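Local coordinates for galactose-1-phosphate uridylyltransferase (Pyrobaculum aerophilum str. IM2, PDB 6K9Z), which probably catalyses uridylyl transfer between UDP-glucose and hexose 1-phosphates, and holds zinc and iron(III) ions together with UDP, at residues M1-D6 / E69-R74; R188-F193 / V204-K209. The protein carries 1 engineered substitution. One frame throughout, in Å; residues are numbered along the deposited sequence.

Contact 1: M1-D6 / E69-R74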
ATOM      1  N   MET A   1     -12.873  14.494 -13.865  1.00 34.86           N
ATOM      2  CA  MET A   1     -12.624  14.331 -12.407  1.00 32.68           C
ATOM      3  C   MET A   1     -13.752  13.495 -11.796  1.00 30.99           C
ATOM      4  O   MET A   1     -14.911  13.923 -11.870  1.00 32.59           O
ATOM      5  CB  MET A   1     -12.571  15.687 -11.702  1.00 34.51           C
ATOM      6  CG  MET A   1     -12.414  15.569 -10.202  1.00 33.22           C
ATOM      7  SD  MET A   1     -13.151  16.978  -9.357  1.00 37.59           S
ATOM      8  CE  MET A   1     -12.318  16.905  -7.774  1.00 32.18           C
ATOM      9  N   GLU A   2     -13.413  12.334 -11.235  1.00 26.46           N
ATOM     10  CA  GLU A   2     -14.438  11.433 -10.648  1.00 25.56           C
ATOM     11  C   GLU A   2     -13.785  10.389  -9.737  1.00 22.63           C
ATOM     12  O   GLU A   2     -12.546  10.325  -9.676  1.00 21.54           O
ATOM     13  CB  GLU A   2     -15.186  10.702 -11.761  1.00 27.24           C
ATOM     14  CG  GLU A   2     -14.312   9.716 -12.510  1.00 26.54           C
ATOM     15  CD  GLU A   2     -13.759  10.251 -13.817  1.00 28.77           C
ATOM     16  OE1 GLU A   2     -14.427  11.093 -14.433  1.00 30.13           O
ATOM     17  OE2 GLU A   2     -12.661   9.824 -14.208  1.00 29.84           O
ATOM     18  N   ILE A   3     -14.611   9.622  -9.028  1.00 21.30           N
ATOM     19  CA  ILE A   3     -14.077   8.509  -8.193  1.00 20.03           C
ATOM     20  C   ILE A   3     -14.383   7.201  -8.927  1.00 19.89           C
ATOM     21  O   ILE A   3     -15.575   6.872  -9.065  1.00 20.64           O
ATOM     22  CB  ILE A   3     -14.674   8.522  -6.771  1.00 20.52           C
ATOM     23  CG1 ILE A   3     -14.313   9.802  -6.015  1.00 21.08           C
ATOM     24  CG2 ILE A   3     -14.246   7.280  -6.006  1.00 20.03           C
ATOM     25  CD1 ILE A   3     -14.860   9.866  -4.609  1.00 21.79           C
ATOM     26  N   ARG A   4     -13.346   6.528  -9.435  1.00 18.70           N
ATOM     27  CA  ARG A   4     -13.537   5.228 -10.107  1.00 18.61           C
ATOM     28  C   ARG A   4     -13.415   4.103  -9.096  1.00 19.10           C
ATOM     29  O   ARG A   4     -12.759   4.264  -8.053  1.00 19.15           O
ATOM     30  CB  ARG A   4     -12.560   5.108 -11.287  1.00 18.39           C
ATOM     31  CG  ARG A   4     -12.611   6.255 -12.275  1.00 19.58           C
ATOM     32  CD  ARG A   4     -11.748   5.969 -13.474  1.00 20.20           C
ATOM     33  NE  ARG A   4     -11.805   7.043 -14.409  1.00 21.89           N
ATOM     34  CZ  ARG A   4     -11.291   7.018 -15.626  1.00 23.65           C
ATOM     35  NH1 ARG A   4     -10.703   5.920 -16.087  1.00 23.65           N
ATOM     36  NH2 ARG A   4     -11.388   8.079 -16.399  1.00 25.45           N
ATOM     37  N   LYS A   5     -14.030   2.956  -9.388  1.00 20.48           N
ATOM     38  CA  LYS A   5     -13.982   1.803  -8.470  1.00 21.17           C
ATOM     39  C   LYS A   5     -13.369   0.607  -9.191  1.00 19.91           C
ATOM     40  O   LYS A   5     -13.732   0.319 -10.330  1.00 19.53           O
ATOM     41  CB  LYS A   5     -15.365   1.512  -7.907  1.00 24.15           C
ATOM     42  CG  LYS A   5     -15.420   0.415  -6.896  1.00 26.23           C
ATOM     43  CD  LYS A   5     -16.807   0.358  -6.333  1.00 30.06           C
ATOM     44  CE  LYS A   5     -17.073  -0.897  -5.559  1.00 33.47           C
ATOM     45  NZ  LYS A   5     -18.375  -0.777  -4.880  1.00 37.16           N
ATOM     46  N   ASP A   6     -12.403  -0.008  -8.523  1.00 19.22           N
ATOM     47  CA  ASP A   6     -11.768  -1.266  -9.004  1.00 19.12           C
ATOM     48  C   ASP A   6     -12.804  -2.378  -8.852  1.00 19.30           C
ATOM     49  O   ASP A   6     -13.280  -2.645  -7.762  1.00 19.26           O
ATOM     50  CB  ASP A   6     -10.470  -1.523  -8.238  1.00 18.84           C
ATOM     51  CG  ASP A   6      -9.724  -2.759  -8.691  1.00 19.37           C
ATOM     52  OD1 ASP A   6     -10.393  -3.771  -8.950  1.00 18.64           O
ATOM     53  OD2 ASP A   6      -8.474  -2.657  -8.795  1.00 19.75           O
ATOM     54  N   GLU A  69     -18.141   1.101 -12.226  1.00 29.21           N
ATOM     55  CA  GLU A  69     -18.875   2.044 -11.354  1.00 29.80           C
ATOM     56  C   GLU A  69     -18.061   3.320 -11.209  1.00 27.54           C
ATOM     57  O   GLU A  69     -16.864   3.235 -10.861  1.00 24.76           O
ATOM     58  CB  GLU A  69     -19.143   1.446  -9.981  1.00 31.64           C
ATOM     59  CG  GLU A  69     -20.105   0.266 -10.061  1.00 35.54           C
ATOM     60  CD  GLU A  69     -20.358  -0.325  -8.682  1.00 38.57           C
ATOM     61  OE1 GLU A  69     -21.138   0.290  -7.902  1.00 42.28           O
ATOM     62  OE2 GLU A  69     -19.688  -1.327  -8.352  1.00 39.58           O
ATOM     63  N   VAL A  70     -18.697   4.465 -11.431  1.00 27.28           N
ATOM     64  CA  VAL A  70     -18.023   5.776 -11.222  1.00 26.59           C
ATOM     65  C   VAL A  70     -18.964   6.630 -10.369  1.00 27.01           C
ATOM     66  O   VAL A  70     -20.185   6.547 -10.578  1.00 27.78           O
ATOM     67  CB  VAL A  70     -17.649   6.451 -12.554  1.00 27.99           C
ATOM     68  CG1 VAL A  70     -16.910   7.758 -12.328  1.00 28.70           C
ATOM     69  CG2 VAL A  70     -16.817   5.518 -13.416  1.00 27.63           C
ATOM     70  N   ILE A  71     -18.419   7.377  -9.415  1.00 25.83           N
ATOM     71  CA  ILE A  71     -19.284   8.229  -8.549  1.00 27.95           C
ATOM     72  C   ILE A  71     -18.710   9.646  -8.524  1.00 25.81           C
ATOM     73  O   ILE A  71     -17.489   9.806  -8.707  1.00 23.78           O
ATOM     74  CB  ILE A  71     -19.432   7.633  -7.137  1.00 30.02           C
ATOM     75  CG1 ILE A  71     -18.101   7.592  -6.387  1.00 28.67           C
ATOM     76  CG2 ILE A  71     -20.089   6.264  -7.186  1.00 31.59           C
ATOM     77  CD1 ILE A  71     -18.260   7.396  -4.900  1.00 30.71           C
ATOM     78  N   PRO A  72     -19.571  10.633  -8.286  1.00 26.15           N
ATOM     79  CA  PRO A  72     -19.111  12.017  -8.256  1.00 25.55           C
ATOM     80  C   PRO A  72     -18.084  12.212  -7.130  1.00 24.73           C
ATOM     81  O   PRO A  72     -18.259  11.672  -6.063  1.00 25.07           O
ATOM     82  CB  PRO A  72     -20.382  12.835  -7.989  1.00 27.43           C
ATOM     83  CG  PRO A  72     -21.470  11.993  -8.592  1.00 28.88           C
ATOM     84  CD  PRO A  72     -21.036  10.577  -8.278  1.00 27.73           C
ATOM     85  N   ALA A  73     -17.033  12.968  -7.437  1.00 23.37           N
ATOM     86  CA  ALA A  73     -15.934  13.323  -6.503  1.00 22.03           C
ATOM     87  C   ALA A  73     -16.418  14.443  -5.593  1.00 22.22           C
ATOM     88  O   ALA A  73     -15.818  15.538  -5.518  1.00 22.07           O
ATOM     89  CB  ALA A  73     -14.713  13.696  -7.269  1.00 21.25           C
ATOM     90  N   ARG A  74     -17.480  14.147  -4.854  1.00 23.30           N
ATOM     91  CA  ARG A  74     -18.180  15.119  -3.989  1.00 24.81           C
ATOM     92  C   ARG A  74     -17.598  15.061  -2.570  1.00 23.42           C
ATOM     93  O   ARG A  74     -17.640  13.979  -1.950  1.00 22.25           O
ATOM     94  CB  ARG A  74     -19.678  14.793  -3.963  1.00 28.10           C
ATOM     95  CG  ARG A  74     -20.524  15.686  -3.076  1.00 31.31           C
ATOM     96  CD  ARG A  74     -20.311  17.153  -3.328  1.00 34.52           C
ATOM     97  NE  ARG A  74     -21.153  18.005  -2.480  1.00 37.87           N
ATOM     98  CZ  ARG A  74     -22.426  18.255  -2.707  1.00 41.23           C
ATOM     99  NH1 ARG A  74     -23.018  17.729  -3.763  1.00 44.74           N
ATOM    100  NH2 ARG A  74     -23.113  19.020  -1.886  1.00 44.96           N
TER
HETATM  101  O   HOH W   1     -17.164  13.855 -10.319  1.00 18.21           O
HETATM  102  O   HOH W   2     -16.066  -0.659 -11.264  1.00 26.38           O

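Contact 2: R188-F193 / V204-K209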
ATOM      1  N   ARG A 188      -3.807   8.484  31.319  1.00 16.88           N
ATOM      2  CA  ARG A 188      -5.111   8.107  31.910  1.00 17.71           C
ATOM      3  C   ARG A 188      -6.097   7.757  30.815  1.00 17.79           C
ATOM      4  O   ARG A 188      -7.038   7.054  31.177  1.00 18.56           O
ATOM      5  CB  ARG A 188      -5.681   9.243  32.757  1.00 17.77           C
ATOM      6  CG  ARG A 188      -4.871   9.461  34.018  1.00 18.20           C
ATOM      7  CD  ARG A 188      -5.330  10.652  34.792  1.00 18.33           C
ATOM      8  NE  ARG A 188      -4.618  10.687  36.052  1.00 18.94           N
ATOM      9  CZ  ARG A 188      -4.994  11.399  37.093  1.00 19.78           C
ATOM     10  NH1 ARG A 188      -6.041  12.193  36.971  1.00 19.63           N
ATOM     11  NH2 ARG A 188      -4.344  11.339  38.253  1.00 20.60           N
ATOM     12  N   ASN A 189      -5.930   8.256  29.580  1.00 17.09           N
ATOM     13  CA  ASN A 189      -7.027   8.139  28.580  1.00 17.15           C
ATOM     14  C   ASN A 189      -6.593   7.355  27.336  1.00 16.77           C
ATOM     15  O   ASN A 189      -7.510   7.048  26.522  1.00 17.00           O
ATOM     16  CB  ASN A 189      -7.636   9.486  28.222  1.00 17.43           C
ATOM     17  CG  ASN A 189      -8.577   9.967  29.316  1.00 19.41           C
ATOM     18  OD1 ASN A 189      -9.547   9.268  29.583  1.00 20.87           O
ATOM     19  ND2 ASN A 189      -8.334  11.114  29.948  1.00 19.65           N
ATOM     20  N   TRP A 190      -5.305   7.077  27.170  1.00 16.48           N
ATOM     21  CA  TRP A 190      -4.750   6.506  25.898  1.00 15.99           C
ATOM     22  C   TRP A 190      -3.707   5.421  26.178  1.00 16.44           C
ATOM     23  O   TRP A 190      -3.008   5.472  27.202  1.00 16.00           O
ATOM     24  CB  TRP A 190      -4.192   7.591  24.997  1.00 15.38           C
ATOM     25  CG  TRP A 190      -5.245   8.582  24.621  1.00 14.89           C
ATOM     26  CD1 TRP A 190      -5.613   9.680  25.344  1.00 15.39           C
ATOM     27  CD2 TRP A 190      -6.093   8.556  23.457  1.00 14.74           C
ATOM     28  NE1 TRP A 190      -6.648  10.321  24.730  1.00 15.09           N
ATOM     29  CE2 TRP A 190      -6.941   9.688  23.553  1.00 14.73           C
ATOM     30  CE3 TRP A 190      -6.101   7.806  22.270  1.00 14.22           C
ATOM     31  CZ2 TRP A 190      -7.877   9.993  22.565  1.00 14.64           C
ATOM     32  CZ3 TRP A 190      -7.051   8.089  21.313  1.00 14.55           C
ATOM     33  CH2 TRP A 190      -7.918   9.171  21.462  1.00 14.69           C
ATOM     34  N   LYS A 191      -3.698   4.401  25.314  1.00 16.23           N
ATOM     35  CA  LYS A 191      -2.633   3.394  25.267  1.00 17.15           C
ATOM     36  C   LYS A 191      -2.038   3.433  23.853  1.00 16.41           C
ATOM     37  O   LYS A 191      -2.808   3.369  22.862  1.00 16.37           O
ATOM     38  CB  LYS A 191      -3.221   1.995  25.462  1.00 19.37           C
ATOM     39  CG  LYS A 191      -3.446   1.566  26.857  1.00 23.49           C
ATOM     40  CD  LYS A 191      -3.375  -0.011  26.883  1.00 25.66           C
ATOM     41  CE  LYS A 191      -3.385  -0.547  28.269  1.00 27.69           C
ATOM     42  NZ  LYS A 191      -3.377  -2.023  28.264  1.00 27.64           N
ATOM     43  N   ALA A 192      -0.724   3.474  23.774  1.00 15.39           N
ATOM     44  CA  ALA A 192       0.054   3.359  22.528  1.00 15.07           C
ATOM     45  C   ALA A 192       0.870   2.063  22.582  1.00 15.62           C
ATOM     46  O   ALA A 192       1.588   1.862  23.557  1.00 16.01           O
ATOM     47  CB  ALA A 192       0.975   4.550  22.480  1.00 14.77           C
ATOM     48  N   PHE A 193       0.719   1.193  21.602  1.00 15.48           N
ATOM     49  CA  PHE A 193       1.338  -0.151  21.611  1.00 15.55           C
ATOM     50  C   PHE A 193       1.715  -0.495  20.180  1.00 15.40           C
ATOM     51  O   PHE A 193       1.096  -0.000  19.221  1.00 14.38           O
ATOM     52  CB  PHE A 193       0.428  -1.194  22.279  1.00 16.04           C
ATOM     53  CG  PHE A 193      -0.910  -1.366  21.604  1.00 16.06           C
ATOM     54  CD1 PHE A 193      -1.068  -2.265  20.569  1.00 16.09           C
ATOM     55  CD2 PHE A 193      -2.007  -0.595  21.981  1.00 16.11           C
ATOM     56  CE1 PHE A 193      -2.292  -2.425  19.951  1.00 16.25           C
ATOM     57  CE2 PHE A 193      -3.219  -0.733  21.317  1.00 16.06           C
ATOM     58  CZ  PHE A 193      -3.366  -1.678  20.333  1.00 16.28           C
ATOM     59  N   VAL A 204       3.017   1.910  15.537  1.00 15.92           N
ATOM     60  CA  VAL A 204       2.390   2.155  16.858  1.00 15.83           C
ATOM     61  C   VAL A 204       0.943   2.551  16.631  1.00 15.42           C
ATOM     62  O   VAL A 204       0.664   3.437  15.774  1.00 15.34           O
ATOM     63  CB  VAL A 204       3.186   3.208  17.652  1.00 16.20           C
ATOM     64  CG1 VAL A 204       2.501   3.441  19.006  1.00 16.51           C
ATOM     65  CG2 VAL A 204       4.628   2.853  17.861  1.00 17.11           C
ATOM     66  N   HIS A 205       0.022   1.889  17.337  1.00 14.67           N
ATOM     67  CA  HIS A 205      -1.419   2.261  17.332  1.00 14.35           C
ATOM     68  C   HIS A 205      -1.747   2.955  18.647  1.00 14.10           C
ATOM     69  O   HIS A 205      -1.253   2.478  19.725  1.00 14.38           O
ATOM     70  CB  HIS A 205      -2.266   1.029  17.101  1.00 14.64           C
ATOM     71  CG  HIS A 205      -2.170   0.474  15.729  1.00 14.26           C
ATOM     72  ND1 HIS A 205      -3.076  -0.419  15.259  1.00 14.44           N
ATOM     73  CD2 HIS A 205      -1.234   0.661  14.766  1.00 14.83           C
ATOM     74  CE1 HIS A 205      -2.716  -0.779  14.041  1.00 14.41           C
ATOM     75  NE2 HIS A 205      -1.567  -0.137  13.721  1.00 14.47           N
ATOM     76  N   ILE A 206      -2.513   4.031  18.578  1.00 13.50           N
ATOM     77  CA  ILE A 206      -2.860   4.835  19.769  1.00 13.97           C
ATOM     78  C   ILE A 206      -4.387   4.733  19.889  1.00 13.92           C
ATOM     79  O   ILE A 206      -5.141   5.304  19.037  1.00 14.37           O
ATOM     80  CB  ILE A 206      -2.298   6.253  19.693  1.00 14.49           C
ATOM     81  CG1 ILE A 206      -0.771   6.210  19.460  1.00 14.81           C
ATOM     82  CG2 ILE A 206      -2.646   7.070  20.932  1.00 14.84           C
ATOM     83  CD1 ILE A 206      -0.076   7.563  19.388  1.00 15.17           C
ATOM     84  N   TYR A 207      -4.833   4.137  20.983  1.00 14.25           N
ATOM     85  CA  TYR A 207      -6.276   3.901  21.225  1.00 13.84           C
ATOM     86  C   TYR A 207      -6.733   4.581  22.492  1.00 14.49           C
ATOM     87  O   TYR A 207      -5.997   4.632  23.484  1.00 14.68           O
ATOM     88  CB  TYR A 207      -6.602   2.431  21.445  1.00 14.29           C
ATOM     89  CG  TYR A 207      -6.821   1.599  20.208  1.00 14.00           C
ATOM     90  CD1 TYR A 207      -5.760   1.013  19.522  1.00 14.11           C
ATOM     91  CD2 TYR A 207      -8.100   1.286  19.803  1.00 14.00           C
ATOM     92  CE1 TYR A 207      -5.989   0.187  18.429  1.00 14.18           C
ATOM     93  CE2 TYR A 207      -8.344   0.477  18.721  1.00 14.10           C
ATOM     94  CZ  TYR A 207      -7.291  -0.098  18.039  1.00 14.26           C
ATOM     95  OH  TYR A 207      -7.585  -0.906  16.972  1.00 14.07           O
ATOM     96  N   PRO A 208      -7.976   5.082  22.502  1.00 14.28           N
ATOM     97  CA  PRO A 208      -8.552   5.567  23.754  1.00 15.51           C
ATOM     98  C   PRO A 208      -8.938   4.355  24.614  1.00 16.36           C
ATOM     99  O   PRO A 208      -9.377   3.302  24.102  1.00 16.98           O
ATOM    100  CB  PRO A 208      -9.765   6.375  23.272  1.00 15.06           C
ATOM    101  CG  PRO A 208     -10.226   5.634  22.023  1.00 15.05           C
ATOM    102  CD  PRO A 208      -8.946   5.082  21.403  1.00 14.41           C
ATOM    103  N   LYS A 209      -8.746   4.513  25.930  1.00 17.42           N
ATOM    104  CA  LYS A 209      -9.061   3.437  26.888  1.00 18.83           C
ATOM    105  C   LYS A 209     -10.587   3.301  26.992  1.00 20.14           C
ATOM    106  O   LYS A 209     -11.037   2.204  27.275  1.00 21.50           O
ATOM    107  CB  LYS A 209      -8.411   3.763  28.232  1.00 19.49           C
ATOM    108  CG  LYS A 209      -6.911   3.498  28.244  1.00 20.21           C
ATOM    109  CD  LYS A 209      -6.208   4.030  29.489  1.00 21.04           C
ATOM    110  CE  LYS A 209      -4.800   3.489  29.621  1.00 21.19           C
ATOM    111  NZ  LYS A 209      -4.228   3.761  30.967  1.00 22.12           N
TER

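Contact 1: M1-D6 / E69-R74
Ile3 and Ile71 form the hydrogen-bonded pair of a very short antiparallel ladder: Ile3 N donates to Ile71 O at 2.9 Å, and Ile71 N returns a bond to Ile3 O, also at 2.9 Å. Arg4 and Val70 follow as a non-hydrogen-bonded pair. At both ends of this ladder water bridges the backbones. Lys5 N reaches Glu69 O only weakly, and beside that bond one water joins Lys5 O to Glu69 N; at the other end a second water links Met1 O to Ala73 N, where an inverse gamma turn centred on Ala73 bends the chain.

Apolar side chains meet on the face that carries Ile3 and Ile71. The chi1 of 64° in Ile71 sets CG1 between its backbone N and carbonyl carbon, bringing it to 3.6 Å from Ile3 CB. Ile3 CG1 leans on Ala73, whose CB also meets Met1 CE at 4.0 Å. On the sheet face that carries Arg4 and Val70, Glu2 CG presses tightly on Val70 CG1, 3.3 Å away.

Charge completes the set. Arg4 grips Glu2 OE2 side-on through NE (2.9 Å) and NH2 (3.1 Å); the carboxylate oxygen lies in the guanidinium plane, yet both nitrogens approach it from one face of the carboxylate. Glu2 OE1 bonds to Thr63. With Glu2 replaced by an alanine, Arg4 NE would probably lose its carboxylate mate, Thr63 its partner, and a gap would be likely to open beside Val70 CG1. Lys5 and Glu69 run alongside each other, their NZ and OE2 making a long salt bridge of 3.8 Å.

Strand 2-5 is the middle of three, bonded on its other edge to strand 12-15; from the second subunit, Phe196 packs on Val70 and makes a cation-pi contact with Arg4, whose NH1 forms a salt bridge with Glu299 of that subunit.

Contact 2: R188-F193 / V204-K209
Val204 CG1 touches Ala192 CB at 4.0 Å on the face of the sheet turned to helix 220-240. His205 then exchanges two backbone bonds with Phe193, and its carbonyl oxygen lies over one face of the Phe193 ring; its imidazole leads away to Glu203 and packs on Glu268, a ligand of the iron(III) ion. Ile206 sends CG1 to Ala192 CB and CG2 to Trp190 CE3. These residues belong to a beta hairpin, strands 190-193 and 202-208, within the antiparallel half-barrel sheet. Tyr207 pairs with Lys191 through bonds in both directions, 2.9 Å from Tyr207 N to Lys191 O. A chi1 of 60°, with CG between backbone N and carbonyl carbon, brings the Phe193 ring to Tyr207; the planes lie at 15° but are slid apart and barely overlap, CE2 meeting Tyr207 CD1 at 3.6 Å. The Tyr207 hydroxyl bonds to His172. Pro208 lies over the Trp190 indole, CB sitting 3.8 Å from the six-membered ring's centroid in a CH-pi contact, while Trp190 NE1 bonds to Glu222 O. Just past the ladder, Lys209 N bonds to Asn189 O; its extended side chain crosses Lys191, CE to CG 3.6 Å, and carries NZ to Asn187 O and Gln186.

In the fold
Contacts 1 and 2 show the same antiparallel pairing used at two remote places of one chain: their centres are 35 Å apart, on opposite sides of the chain's centre, with nearest atoms about 24 Å apart. Contact 1, in the N-terminal half of the chain, lies near the nucleotide pocket without entering it; the Met1 side chain is about 10 Å from a bound UDP, and that of Ile3 about 9 Å from the side chain of Tyr144, which binds UDP. Contact 2, in the C-terminal half, adjoins metals instead: the His205 side chain is about 5 Å from the iron(III) ion, and that of Pro208 about 3 Å from the side chain of the zinc ligand His264.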